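Local atomic coordinates of digeranylgeranylglycerophospholipid reductase (PDB entry 4OPD), a protein that reduces the double bonds of geranylgeranyl chains on archaeal glycerophospholipids with the help of FAD, giving the saturated archaeols of the cell membrane. Residues K78-D83 and Y202-I207; T86-N91 and K369-E374. All coordinates share one frame; numbering follows the deposited sequence.

Interaction 1 (K78-D83 and Y202-I207); sequences KLYSPD and YLRIFI. With GRG (geranylgeranyl diphosphate), chain E.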
ATOM      1  N   LYS A  78      15.981 -11.164   2.059  1.00 16.74           N
ATOM      2  CA  LYS A  78      16.125 -12.530   2.543  1.00 15.83           C
ATOM      3  C   LYS A  78      14.851 -12.911   3.263  1.00 23.22           C
ATOM      4  O   LYS A  78      14.446 -12.244   4.219  1.00 21.50           O
ATOM      5  CB  LYS A  78      17.336 -12.670   3.475  1.00 15.66           C
ATOM      6  CG  LYS A  78      18.655 -12.205   2.880  1.00 30.24           C
ATOM      7  CD  LYS A  78      19.467 -13.371   2.385  1.00 34.98           C
ATOM      8  CE  LYS A  78      20.822 -12.931   1.862  1.00 38.22           C
ATOM      9  NZ  LYS A  78      21.520 -14.068   1.186  1.00 47.23           N
ATOM     10  N   LEU A  79      14.213 -13.977   2.797  1.00 16.98           N
ATOM     11  CA  LEU A  79      12.952 -14.420   3.362  1.00 18.11           C
ATOM     12  C   LEU A  79      13.184 -15.653   4.224  1.00 19.69           C
ATOM     13  O   LEU A  79      13.678 -16.668   3.737  1.00 19.91           O
ATOM     14  CB  LEU A  79      11.939 -14.713   2.248  1.00 17.44           C
ATOM     15  CG  LEU A  79      10.596 -15.255   2.724  1.00 16.33           C
ATOM     16  CD1 LEU A  79       9.850 -14.159   3.466  1.00 15.45           C
ATOM     17  CD2 LEU A  79       9.773 -15.788   1.552  1.00 18.36           C
ATOM     18  N   TYR A  80      12.833 -15.553   5.507  1.00 16.51           N
ATOM     19  CA  TYR A  80      13.123 -16.598   6.484  1.00 13.99           C
ATOM     20  C   TYR A  80      11.904 -17.434   6.846  1.00 16.24           C
ATOM     21  O   TYR A  80      10.837 -16.900   7.146  1.00 16.89           O
ATOM     22  CB  TYR A  80      13.684 -15.999   7.773  1.00 14.56           C
ATOM     23  CG  TYR A  80      15.053 -15.375   7.661  1.00 14.60           C
ATOM     24  CD1 TYR A  80      15.244 -14.154   7.004  1.00 15.54           C
ATOM     25  CD2 TYR A  80      16.151 -15.973   8.271  1.00 14.19           C
ATOM     26  CE1 TYR A  80      16.504 -13.580   6.918  1.00 14.50           C
ATOM     27  CE2 TYR A  80      17.402 -15.407   8.193  1.00 15.91           C
ATOM     28  CZ  TYR A  80      17.581 -14.218   7.523  1.00 21.93           C
ATOM     29  OH  TYR A  80      18.851 -13.678   7.466  1.00 23.79           O
ATOM     30  N   SER A  81      12.074 -18.749   6.821  1.00 14.64           N
ATOM     31  CA  SER A  81      11.075 -19.673   7.340  1.00 13.98           C
ATOM     32  C   SER A  81      10.909 -19.486   8.853  1.00 16.14           C
ATOM     33  O   SER A  81      11.816 -18.975   9.529  1.00 14.55           O
ATOM     34  CB  SER A  81      11.489 -21.120   7.031  1.00 16.79           C
ATOM     35  OG  SER A  81      12.644 -21.470   7.777  1.00 15.33           O
ATOM     36  N   PRO A  82       9.759 -19.908   9.397  1.00 16.27           N
ATOM     37  CA  PRO A  82       9.505 -19.793  10.832  1.00 14.57           C
ATOM     38  C   PRO A  82      10.607 -20.412  11.680  1.00 17.11           C
ATOM     39  O   PRO A  82      11.004 -19.808  12.680  1.00 18.63           O
ATOM     40  CB  PRO A  82       8.175 -20.536  11.002  1.00 13.70           C
ATOM     41  CG  PRO A  82       7.456 -20.250   9.733  1.00 15.51           C
ATOM     42  CD  PRO A  82       8.537 -20.284   8.663  1.00 17.43           C
ATOM     43  N   ASP A  83      11.125 -21.573  11.277  1.00 16.37           N
ATOM     44  CA  ASP A  83      12.194 -22.196  12.058  1.00 15.52           C
ATOM     45  C   ASP A  83      13.590 -21.642  11.726  1.00 18.63           C
ATOM     46  O   ASP A  83      14.589 -22.093  12.295  1.00 23.00           O
ATOM     47  CB  ASP A  83      12.176 -23.738  11.889  1.00 16.26           C
ATOM     48  CG  ASP A  83      12.384 -24.204  10.447  1.00 16.58           C
ATOM     49  OD1 ASP A  83      12.847 -23.429   9.584  1.00 18.13           O
ATOM     50  OD2 ASP A  83      12.102 -25.394  10.180  1.00 17.19           O
ATOM     51  N   TYR A 202      20.775  -6.069   2.394  1.00 23.82           N
ATOM     52  CA  TYR A 202      19.646  -6.983   2.240  1.00 21.84           C
ATOM     53  C   TYR A 202      18.608  -6.816   3.346  1.00 21.63           C
ATOM     54  O   TYR A 202      18.938  -6.843   4.536  1.00 15.66           O
ATOM     55  CB  TYR A 202      20.142  -8.432   2.189  1.00 23.53           C
ATOM     56  CG  TYR A 202      20.627  -8.810   0.811  1.00 23.43           C
ATOM     57  CD1 TYR A 202      21.900  -8.459   0.384  1.00 24.60           C
ATOM     58  CD2 TYR A 202      19.800  -9.494  -0.075  1.00 23.71           C
ATOM     59  CE1 TYR A 202      22.342  -8.787  -0.883  1.00 31.32           C
ATOM     60  CE2 TYR A 202      20.229  -9.823  -1.345  1.00 22.96           C
ATOM     61  CZ  TYR A 202      21.500  -9.467  -1.741  1.00 28.94           C
ATOM     62  OH  TYR A 202      21.928  -9.792  -2.999  1.00 33.86           O
ATOM     63  N   LEU A 203      17.352  -6.631   2.944  1.00 15.26           N
ATOM     64  CA  LEU A 203      16.254  -6.647   3.890  1.00 13.73           C
ATOM     65  C   LEU A 203      16.031  -8.058   4.411  1.00 16.31           C
ATOM     66  O   LEU A 203      16.293  -9.037   3.712  1.00 19.79           O
ATOM     67  CB  LEU A 203      14.955  -6.138   3.241  1.00 16.43           C
ATOM     68  CG  LEU A 203      14.942  -4.732   2.644  1.00 18.31           C
ATOM     69  CD1 LEU A 203      13.513  -4.335   2.247  1.00 17.72           C
ATOM     70  CD2 LEU A 203      15.505  -3.737   3.633  1.00 15.99           C
ATOM     71  N   ARG A 204      15.521  -8.164   5.630  1.00 15.12           N
ATOM     72  CA  ARG A 204      15.156  -9.458   6.168  1.00 13.43           C
ATOM     73  C   ARG A 204      13.677  -9.470   6.491  1.00 14.35           C
ATOM     74  O   ARG A 204      13.152  -8.544   7.109  1.00 16.45           O
ATOM     75  CB  ARG A 204      15.995  -9.785   7.402  1.00 20.40           C
ATOM     76  CG  ARG A 204      17.508  -9.681   7.156  1.00 17.67           C
ATOM     77  CD  ARG A 204      18.265  -9.850   8.453  1.00 24.49           C
ATOM     78  NE  ARG A 204      19.648  -9.392   8.351  1.00 22.14           N
ATOM     79  CZ  ARG A 204      20.489  -9.379   9.376  1.00 27.51           C
ATOM     80  NH1 ARG A 204      20.079  -9.824  10.558  1.00 23.08           N
ATOM     81  NH2 ARG A 204      21.734  -8.933   9.224  1.00 28.78           N
ATOM     82  N   ILE A 205      12.997 -10.509   6.019  1.00 14.27           N
ATOM     83  CA  ILE A 205      11.584 -10.714   6.307  1.00 12.83           C
ATOM     84  C   ILE A 205      11.424 -12.092   6.940  1.00 15.62           C
ATOM     85  O   ILE A 205      11.957 -13.087   6.432  1.00 16.47           O
ATOM     86  CB  ILE A 205      10.729 -10.598   5.032  1.00 19.04           C
ATOM     87  CG1 ILE A 205      10.715  -9.141   4.548  1.00 17.18           C
ATOM     88  CG2 ILE A 205       9.290 -11.101   5.274  1.00 14.06           C
ATOM     89  CD1 ILE A 205       9.984  -8.975   3.247  1.00 17.03           C
ATOM     90  N   PHE A 206      10.735 -12.145   8.078  1.00 14.40           N
ATOM     91  CA  PHE A 206      10.632 -13.391   8.845  1.00 12.97           C
ATOM     92  C   PHE A 206       9.182 -13.832   8.956  1.00 16.03           C
ATOM     93  O   PHE A 206       8.406 -13.197   9.670  1.00 14.29           O
ATOM     94  CB  PHE A 206      11.192 -13.233  10.265  1.00 12.86           C
ATOM     95  CG  PHE A 206      12.612 -12.722  10.329  1.00 17.31           C
ATOM     96  CD1 PHE A 206      13.680 -13.599  10.350  1.00 19.46           C
ATOM     97  CD2 PHE A 206      12.868 -11.363  10.413  1.00 20.70           C
ATOM     98  CE1 PHE A 206      14.989 -13.131  10.427  1.00 21.04           C
ATOM     99  CE2 PHE A 206      14.175 -10.887  10.492  1.00 16.23           C
ATOM    100  CZ  PHE A 206      15.226 -11.766  10.498  1.00 17.61           C
ATOM    101  N   ILE A 207       8.835 -14.930   8.292  1.00 13.94           N
ATOM    102  CA  ILE A 207       7.484 -15.469   8.387  1.00 18.06           C
ATOM    103  C   ILE A 207       7.349 -16.235   9.684  1.00 19.12           C
ATOM    104  O   ILE A 207       8.223 -17.020  10.025  1.00 16.68           O
ATOM    105  CB  ILE A 207       7.143 -16.430   7.229  1.00 23.03           C
ATOM    106  CG1 ILE A 207       7.607 -15.862   5.896  1.00 30.02           C
ATOM    107  CG2 ILE A 207       5.653 -16.713   7.208  1.00 25.85           C
ATOM    108  CD1 ILE A 207       7.102 -14.479   5.649  1.00 39.77           C
TER
HETATM  109  C20 GRG E 503       1.643 -12.335   4.655  1.00 50.42           C
HETATM  110  C19 GRG E 503       1.673 -14.629   5.878  1.00 48.53           C
HETATM  111  C18 GRG E 503       2.414 -13.562   5.095  1.00 49.91           C
HETATM  112  C17 GRG E 503       3.729 -13.737   4.798  1.00 59.13           C
HETATM  113  C16 GRG E 503       4.623 -12.752   4.048  1.00 64.30           C
HETATM  114  C14 GRG E 503       5.964 -14.237   1.229  1.00 49.40           C
HETATM  115  C13 GRG E 503       5.639 -12.844   1.717  1.00 51.87           C
HETATM  116  C15 GRG E 503       4.390 -12.639   2.558  1.00 62.03           C
HETATM  117  C12 GRG E 503       6.442 -11.811   1.355  1.00 45.62           C
HETATM  118  C11 GRG E 503       7.664 -12.070   0.482  1.00 46.30           C
HETATM  119  C9  GRG E 503       8.442 -10.800   0.167  1.00 49.79           C
HETATM  120  C8  GRG E 503       8.795 -10.710  -1.311  1.00 50.39           C
HETATM  121  C10 GRG E 503       9.403 -11.903  -2.008  1.00 51.56           C
HETATM  122  C7  GRG E 503       8.579  -9.570  -2.008  1.00 55.09           C
HETATM  123  C6  GRG E 503       8.885  -9.436  -3.490  1.00 51.47           C
HETATM  124  C5  GRG E 503       9.939  -8.397  -3.797  1.00 51.13           C
HETATM  125  C3  GRG E 503       9.424  -6.971  -3.925  1.00 52.96           C
HETATM  126  C4  GRG E 503       9.059  -6.194  -2.684  1.00 56.27           C
HETATM  127  C2  GRG E 503       9.321  -6.385  -5.142  1.00 54.86           C
HETATM  128  C1  GRG E 503       8.863  -4.951  -5.393  1.00 47.96           C
HETATM  129  O1  GRG E 503       7.604  -4.622  -4.857  1.00 44.47           O
HETATM  130  PA  GRG E 503       6.446  -4.176  -5.839  1.00 25.69           P
HETATM  131  O1A GRG E 503       5.397  -5.251  -5.797  1.00 33.92           O
HETATM  132  O3A GRG E 503       6.986  -4.036  -7.311  1.00 27.11           O
HETATM  133  O2A GRG E 503       5.834  -2.871  -5.393  1.00 33.65           O
HETATM  134  O   HOH W   1      10.876 -16.616  10.874  1.00 16.77           O

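Interaction 2 (T86-N91 and K369-E374); sequences TVWTVN and KKIIKE. With GRG (geranylgeranyl diphosphate), chain F; GRG (geranylgeranyl diphosphate), chain D.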
ATOM      1  N   THR A  86      15.392 -22.279   6.714  1.00 18.33           N
ATOM      2  CA  THR A  86      15.381 -22.056   5.276  1.00 14.87           C
ATOM      3  C   THR A  86      15.280 -20.581   4.941  1.00 18.08           C
ATOM      4  O   THR A  86      14.331 -19.916   5.345  1.00 17.55           O
ATOM      5  CB  THR A  86      14.220 -22.791   4.605  1.00 20.90           C
ATOM      6  OG1 THR A  86      14.302 -24.185   4.922  1.00 16.49           O
ATOM      7  CG2 THR A  86      14.303 -22.616   3.102  1.00 20.56           C
ATOM      8  N   VAL A  87      16.244 -20.079   4.174  1.00 15.46           N
ATOM      9  CA  VAL A  87      16.228 -18.673   3.758  1.00 19.48           C
ATOM     10  C   VAL A  87      16.210 -18.569   2.243  1.00 26.44           C
ATOM     11  O   VAL A  87      17.069 -19.140   1.574  1.00 24.44           O
ATOM     12  CB  VAL A  87      17.451 -17.913   4.288  1.00 22.02           C
ATOM     13  CG1 VAL A  87      17.466 -16.479   3.755  1.00 17.25           C
ATOM     14  CG2 VAL A  87      17.458 -17.938   5.798  1.00 27.01           C
ATOM     15  N   TRP A  88      15.231 -17.849   1.708  1.00 18.03           N
ATOM     16  CA  TRP A  88      15.165 -17.606   0.277  1.00 22.77           C
ATOM     17  C   TRP A  88      15.621 -16.197  -0.034  1.00 27.52           C
ATOM     18  O   TRP A  88      15.226 -15.254   0.645  1.00 26.96           O
ATOM     19  CB  TRP A  88      13.750 -17.817  -0.242  1.00 17.61           C
ATOM     20  CG  TRP A  88      13.359 -19.263  -0.352  1.00 20.89           C
ATOM     21  CD1 TRP A  88      14.176 -20.352  -0.242  1.00 27.16           C
ATOM     22  CD2 TRP A  88      12.042 -19.765  -0.581  1.00 21.22           C
ATOM     23  NE1 TRP A  88      13.441 -21.510  -0.399  1.00 28.84           N
ATOM     24  CE2 TRP A  88      12.128 -21.171  -0.607  1.00 24.59           C
ATOM     25  CE3 TRP A  88      10.796 -19.158  -0.771  1.00 20.62           C
ATOM     26  CZ2 TRP A  88      11.017 -21.978  -0.813  1.00 28.23           C
ATOM     27  CZ3 TRP A  88       9.693 -19.962  -0.976  1.00 23.99           C
ATOM     28  CH2 TRP A  88       9.814 -21.360  -0.994  1.00 25.01           C
ATOM     29  N   THR A  89      16.462 -16.056  -1.053  1.00 25.09           N
ATOM     30  CA  THR A  89      16.963 -14.743  -1.436  1.00 28.74           C
ATOM     31  C   THR A  89      16.331 -14.281  -2.747  1.00 29.42           C
ATOM     32  O   THR A  89      16.228 -15.050  -3.702  1.00 30.70           O
ATOM     33  CB  THR A  89      18.502 -14.749  -1.579  1.00 29.26           C
ATOM     34  OG1 THR A  89      19.093 -15.144  -0.334  1.00 29.89           O
ATOM     35  CG2 THR A  89      19.009 -13.360  -1.960  1.00 27.14           C
ATOM     36  N   VAL A  90      15.873 -13.032  -2.777  1.00 26.37           N
ATOM     37  CA  VAL A  90      15.418 -12.433  -4.027  1.00 32.33           C
ATOM     38  C   VAL A  90      16.206 -11.153  -4.246  1.00 24.45           C
ATOM     39  O   VAL A  90      16.209 -10.263  -3.405  1.00 33.29           O
ATOM     40  CB  VAL A  90      13.885 -12.148  -4.038  1.00 41.12           C
ATOM     41  CG1 VAL A  90      13.100 -13.451  -4.075  1.00 43.67           C
ATOM     42  CG2 VAL A  90      13.467 -11.321  -2.838  1.00 45.82           C
ATOM     43  N   ASN A  91      16.907 -11.077  -5.369  1.00 24.52           N
ATOM     44  CA  ASN A  91      17.719  -9.910  -5.669  1.00 27.00           C
ATOM     45  C   ASN A  91      16.904  -8.869  -6.427  1.00 34.11           C
ATOM     46  O   ASN A  91      16.037  -9.211  -7.235  1.00 32.13           O
ATOM     47  CB  ASN A  91      18.962 -10.310  -6.468  1.00 30.31           C
ATOM     48  CG  ASN A  91      19.816 -11.338  -5.745  1.00 33.59           C
ATOM     49  OD1 ASN A  91      20.274 -12.310  -6.342  1.00 43.80           O
ATOM     50  ND2 ASN A  91      20.028 -11.128  -4.454  1.00 29.07           N
ATOM     51  N   LYS A 369      11.383 -28.134   1.579  1.00 20.80           N
ATOM     52  CA  LYS A 369      11.239 -29.049   0.443  1.00 31.20           C
ATOM     53  C   LYS A 369      11.315 -28.339  -0.914  1.00 28.66           C
ATOM     54  O   LYS A 369      11.163 -28.983  -1.947  1.00 27.42           O
ATOM     55  CB  LYS A 369       9.914 -29.820   0.528  1.00 31.77           C
ATOM     56  CG  LYS A 369       9.787 -30.744   1.725  1.00 31.82           C
ATOM     57  CD  LYS A 369      10.734 -31.930   1.631  1.00 45.08           C
ATOM     58  CE  LYS A 369      10.621 -32.823   2.864  1.00 53.85           C
ATOM     59  NZ  LYS A 369      11.374 -34.109   2.744  1.00 61.13           N
ATOM     60  N   LYS A 370      11.536 -27.026  -0.903  1.00 21.55           N
ATOM     61  CA  LYS A 370      11.665 -26.233  -2.130  1.00 26.64           C
ATOM     62  C   LYS A 370      10.417 -26.323  -3.004  1.00 29.12           C
ATOM     63  O   LYS A 370      10.495 -26.536  -4.214  1.00 29.47           O
ATOM     64  CB  LYS A 370      12.895 -26.673  -2.934  1.00 29.08           C
ATOM     65  CG  LYS A 370      14.218 -26.256  -2.310  1.00 46.50           C
ATOM     66  CD  LYS A 370      14.303 -24.734  -2.158  1.00 55.23           C
ATOM     67  CE  LYS A 370      14.144 -24.027  -3.501  1.00 56.05           C
ATOM     68  NZ  LYS A 370      14.476 -22.581  -3.414  1.00 63.13           N
ATOM     69  N   ILE A 371       9.269 -26.143  -2.366  1.00 20.15           N
ATOM     70  CA  ILE A 371       7.974 -26.208  -3.024  1.00 22.99           C
ATOM     71  C   ILE A 371       7.920 -25.298  -4.261  1.00 27.55           C
ATOM     72  O   ILE A 371       7.224 -25.604  -5.236  1.00 22.89           O
ATOM     73  CB  ILE A 371       6.870 -25.853  -2.001  1.00 24.25           C
ATOM     74  CG1 ILE A 371       5.485 -26.242  -2.504  1.00 27.90           C
ATOM     75  CG2 ILE A 371       6.946 -24.375  -1.583  1.00 26.20           C
ATOM     76  CD1 ILE A 371       4.418 -25.961  -1.482  1.00 22.71           C
ATOM     77  N   ILE A 372       8.668 -24.191  -4.210  1.00 22.63           N
ATOM     78  CA  ILE A 372       8.924 -23.339  -5.369  1.00 21.24           C
ATOM     79  C   ILE A 372      10.389 -22.955  -5.378  1.00 31.07           C
ATOM     80  O   ILE A 372      11.057 -23.021  -4.346  1.00 31.87           O
ATOM     81  CB  ILE A 372       8.075 -22.038  -5.371  1.00 27.16           C
ATOM     82  CG1 ILE A 372       8.311 -21.237  -4.094  1.00 31.81           C
ATOM     83  CG2 ILE A 372       6.611 -22.357  -5.533  1.00 30.75           C
ATOM     84  CD1 ILE A 372       7.769 -19.815  -4.139  1.00 31.52           C
ATOM     85  N   LYS A 373      10.897 -22.558  -6.538  1.00 28.11           N
ATOM     86  CA  LYS A 373      12.241 -22.011  -6.587  1.00 34.16           C
ATOM     87  C   LYS A 373      12.204 -20.584  -6.041  1.00 39.12           C
ATOM     88  O   LYS A 373      11.179 -19.910  -6.142  1.00 32.95           O
ATOM     89  CB  LYS A 373      12.793 -22.030  -8.008  1.00 42.09           C
ATOM     90  CG  LYS A 373      12.860 -23.411  -8.624  1.00 47.86           C
ATOM     91  CD  LYS A 373      13.393 -23.334 -10.042  1.00 56.06           C
ATOM     92  CE  LYS A 373      13.478 -24.708 -10.674  1.00 60.73           C
ATOM     93  NZ  LYS A 373      13.953 -24.623 -12.081  1.00 67.37           N
ATOM     94  N   GLU A 374      13.312 -20.122  -5.466  1.00 34.41           N
ATOM     95  CA  GLU A 374      13.373 -18.745  -4.997  1.00 41.42           C
ATOM     96  C   GLU A 374      13.255 -17.798  -6.196  1.00 46.30           C
ATOM     97  O   GLU A 374      12.833 -16.648  -6.046  1.00 54.61           O
ATOM     98  CB  GLU A 374      14.659 -18.479  -4.187  1.00 36.94           C
ATOM     99  CG  GLU A 374      15.968 -18.672  -4.932  1.00 40.48           C
ATOM    100  CD  GLU A 374      17.196 -18.439  -4.046  1.00 44.77           C
ATOM    101  OE1 GLU A 374      18.315 -18.344  -4.597  1.00 43.45           O
ATOM    102  OE2 GLU A 374      17.051 -18.347  -2.805  1.00 39.52           O
TER
HETATM  103  C20 GRG F 504       6.451 -20.640   0.461  0.90 48.10           C
HETATM  104  C19 GRG F 504       4.894 -22.026   2.045  0.90 43.79           C
HETATM  105  C18 GRG F 504       5.248 -21.534   0.658  0.90 44.08           C
HETATM  106  C17 GRG F 504       4.508 -21.893  -0.406  0.90 40.12           C
HETATM  107  C16 GRG F 504       4.869 -21.424  -1.800  0.90 42.61           C
HETATM  108  C14 GRG F 504       3.283 -21.450  -5.019  0.90 32.71           C
HETATM  109  C13 GRG F 504       3.722 -20.555  -3.882  0.90 31.24           C
HETATM  110  C15 GRG F 504       3.580 -21.029  -2.454  0.90 34.78           C
HETATM  111  C12 GRG F 504       4.192 -19.313  -4.121  0.90 28.20           C
HETATM  112  C11 GRG F 504       4.298 -18.744  -5.519  0.90 27.49           C
HETATM  113  C9  GRG F 504       2.999 -17.991  -5.784  0.90 23.10           C
HETATM  114  C8  GRG F 504       3.193 -16.491  -5.618  0.90 25.20           C
HETATM  115  C10 GRG F 504       2.102 -15.578  -6.136  0.90 23.98           C
HETATM  116  C7  GRG F 504       4.302 -15.980  -5.029  0.90 30.72           C
HETATM  117  C6  GRG F 504       4.600 -14.490  -4.889  0.90 33.04           C
HETATM  118  C5  GRG F 504       3.893 -13.747  -3.795  0.90 41.34           C
HETATM  119  C3  GRG F 504       4.542 -12.380  -3.705  0.90 35.18           C
HETATM  120  C4  GRG F 504       5.950 -12.264  -3.169  0.90 25.61           C
HETATM  121  C2  GRG F 504       3.882 -11.263  -4.082  0.90 31.65           C
HETATM  122  C1  GRG F 504       4.554  -9.905  -3.946  0.90 29.09           C
HETATM  123  O1  GRG F 504       4.083  -8.989  -4.910  0.90 20.39           O
HETATM  124  C20 GRG D 502       7.237  -3.832   6.045  0.90 17.16           C
HETATM  125  C19 GRG D 502       4.647  -3.521   5.852  0.90 12.85           C
HETATM  126  C18 GRG D 502       6.001  -3.656   5.191  0.90 24.22           C
HETATM  127  C17 GRG D 502       6.112  -3.614   3.848  0.90 26.50           C
HETATM  128  C16 GRG D 502       7.464  -3.755   3.185  0.90 18.25           C
HETATM  129  C14 GRG D 502       8.878  -5.703   1.258  0.90 22.24           C
HETATM  130  C13 GRG D 502       8.541  -4.247   1.017  0.90 23.98           C
HETATM  131  C15 GRG D 502       7.319  -3.643   1.677  0.90 22.42           C
HETATM  132  C12 GRG D 502       9.317  -3.468   0.237  0.90 22.15           C
HETATM  133  C11 GRG D 502      10.576  -3.950  -0.452  0.90 21.16           C
HETATM  134  C9  GRG D 502      10.904  -2.944  -1.533  0.90 23.21           C
HETATM  135  C8  GRG D 502      12.301  -3.158  -2.059  0.90 22.32           C
HETATM  136  C10 GRG D 502      13.490  -2.511  -1.380  0.90 18.97           C
HETATM  137  C7  GRG D 502      12.491  -3.930  -3.141  0.90 24.70           C
HETATM  138  C6  GRG D 502      13.895  -4.143  -3.658  0.90 33.72           C
HETATM  139  C5  GRG D 502      14.218  -5.616  -3.555  0.90 37.63           C
HETATM  140  C3  GRG D 502      13.681  -6.336  -4.775  0.90 37.11           C
HETATM  141  C4  GRG D 502      13.638  -7.846  -4.785  0.90 25.02           C
HETATM  142  C2  GRG D 502      13.248  -5.634  -5.848  0.90 44.19           C
HETATM  143  C1  GRG D 502      12.711  -6.348  -7.069  0.90 55.91           C
HETATM  144  O1  GRG D 502      12.378  -5.397  -8.055  0.90 63.34           O
HETATM  145  PA  GRG D 502      12.822  -5.693  -9.543  0.90103.60           P
HETATM  146  O1A GRG D 502      11.631  -6.181 -10.338  0.90107.53           O
HETATM  147  O3A GRG D 502      13.937  -6.822  -9.520  0.90123.42           O
HETATM  148  O2A GRG D 502      13.368  -4.427 -10.161  0.90 98.54           O
HETATM  149  PB  GRG D 502      15.080  -7.004 -10.605  0.90 85.71           P
HETATM  150  O1B GRG D 502      15.823  -8.297 -10.334  0.90 75.81           O
HETATM  151  O2B GRG D 502      14.466  -7.059 -11.989  0.90 86.16           O
HETATM  152  O3B GRG D 502      16.033  -5.829 -10.514  0.90 85.56           O

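Interaction 1 (K78-D83 and Y202-I207)
Lys78 N donates to Leu203 O across 2.7 Å, the shortest hydrogen bond between the two strands. Ile205 O accepts from Tyr80 N (2.8 Å) and is also approached by the CA-H of Leu79, a longer contact. That carbonyl oxygen also sits at the edge of the Tyr80 ring, in its plane. Bonds from Ile205 N to Lys78 O and from Ile207 N to Tyr80 O complete a parallel pairing. On one face, Phe206 CE1 stands 3.5 Å above the plane of the Tyr80 ring, over its centre; the two planes are tilted by 34°. Both rings leave CB anti to the carbonyl carbon (chi1 -68° and -55°), which keeps them side by side. Lys78 lays CE over the Tyr202 ring, but its NZ bonds to Thr89. On the other face, Leu79 CD1 touches both Ile205 CG2 and Ile207 CD1, the latter 3.5 Å away. Ile207 CD1 in turn lies 3.4 Å from C16 of geranylgeranyl diphosphate. The parallel ladder thus separates an aromatic and charged face from a branched aliphatic one, whose hydrocarbon surface suits the isoprenoid chain.

Interaction 2 (T86-N91 and K369-E374)
Thr89 N donates to Glu374 OE2 across 2.9 Å, nearly straight at 169°, yet the carboxylate is approached from above its plane, 48° out of it. Glu374 CG lies between its backbone N and carbonyl carbon (chi1 61°), and the chain is extended beyond it, which carries the carboxylate alongside the strand to this amide. The Thr89 hydroxyl is engaged elsewhere, with Lys78 NZ. Next to this bond the Trp88 indole makes the broad apolar part of the contact. Ile372 crosses it at about a right angle, with CG1 3.4 Å from Trp88 CH2, and Ile371 CG2 meets the ring edge near its plane, 4.2 Å from Trp88 CH2. Lys370 slides past the indole in the opposite direction, its chain bent at chi2 and chi3; Lys370 NZ comes 3.4 Å from Trp88 NE1, but both are donors and no bond results. A bound geranylgeranyl diphosphate shares the cluster: its C20 is 3.6 Å from Trp88 CZ3, its C14 is 3.5 Å from Ile372 CG2, and its C16 is 3.6 Å from Ile371 CG2. Replacing Trp88 by an alanine would probably leave Ile372 CG1 and the C20 methyl of the lipid without their shared aromatic partner. Behind the first shell, a Schellman motif at Lys370 ends helix 360-368 and turns the chain toward Ile371 and Ile372. Met367 of that helix and Leu377 of helix 374-383 also touch Trp88, and the loop that links these two helices touches strand 87-97 through Trp88 and helix 388-397 through Ile371 and Ile372.

In the fold
Interactions 1 and 2 have centres about 10 Å apart and share the eight-stranded mixed sheet. Strands 70-80 and 87-97 follow each other in the chain and are antiparallel neighbours; strand 202-206 pairs with the far edge of 70-80, whereas segment 369-374 packs against 87-97. Along the chain the order is 78-83, 86-91, 202-207, 369-374, so the two contacts interleave. They touch directly: Leu79 N lies 2.7 Å from Trp88 O, a probable hydrogen bond, and Tyr80 CD2 packs on Val87 CG2. Interaction 1 thus joins strands within the sheet, and interaction 2 joins the sheet to the later helices. Both border bound geranylgeranyl diphosphate molecules, consistent with a shared lipid-binding region.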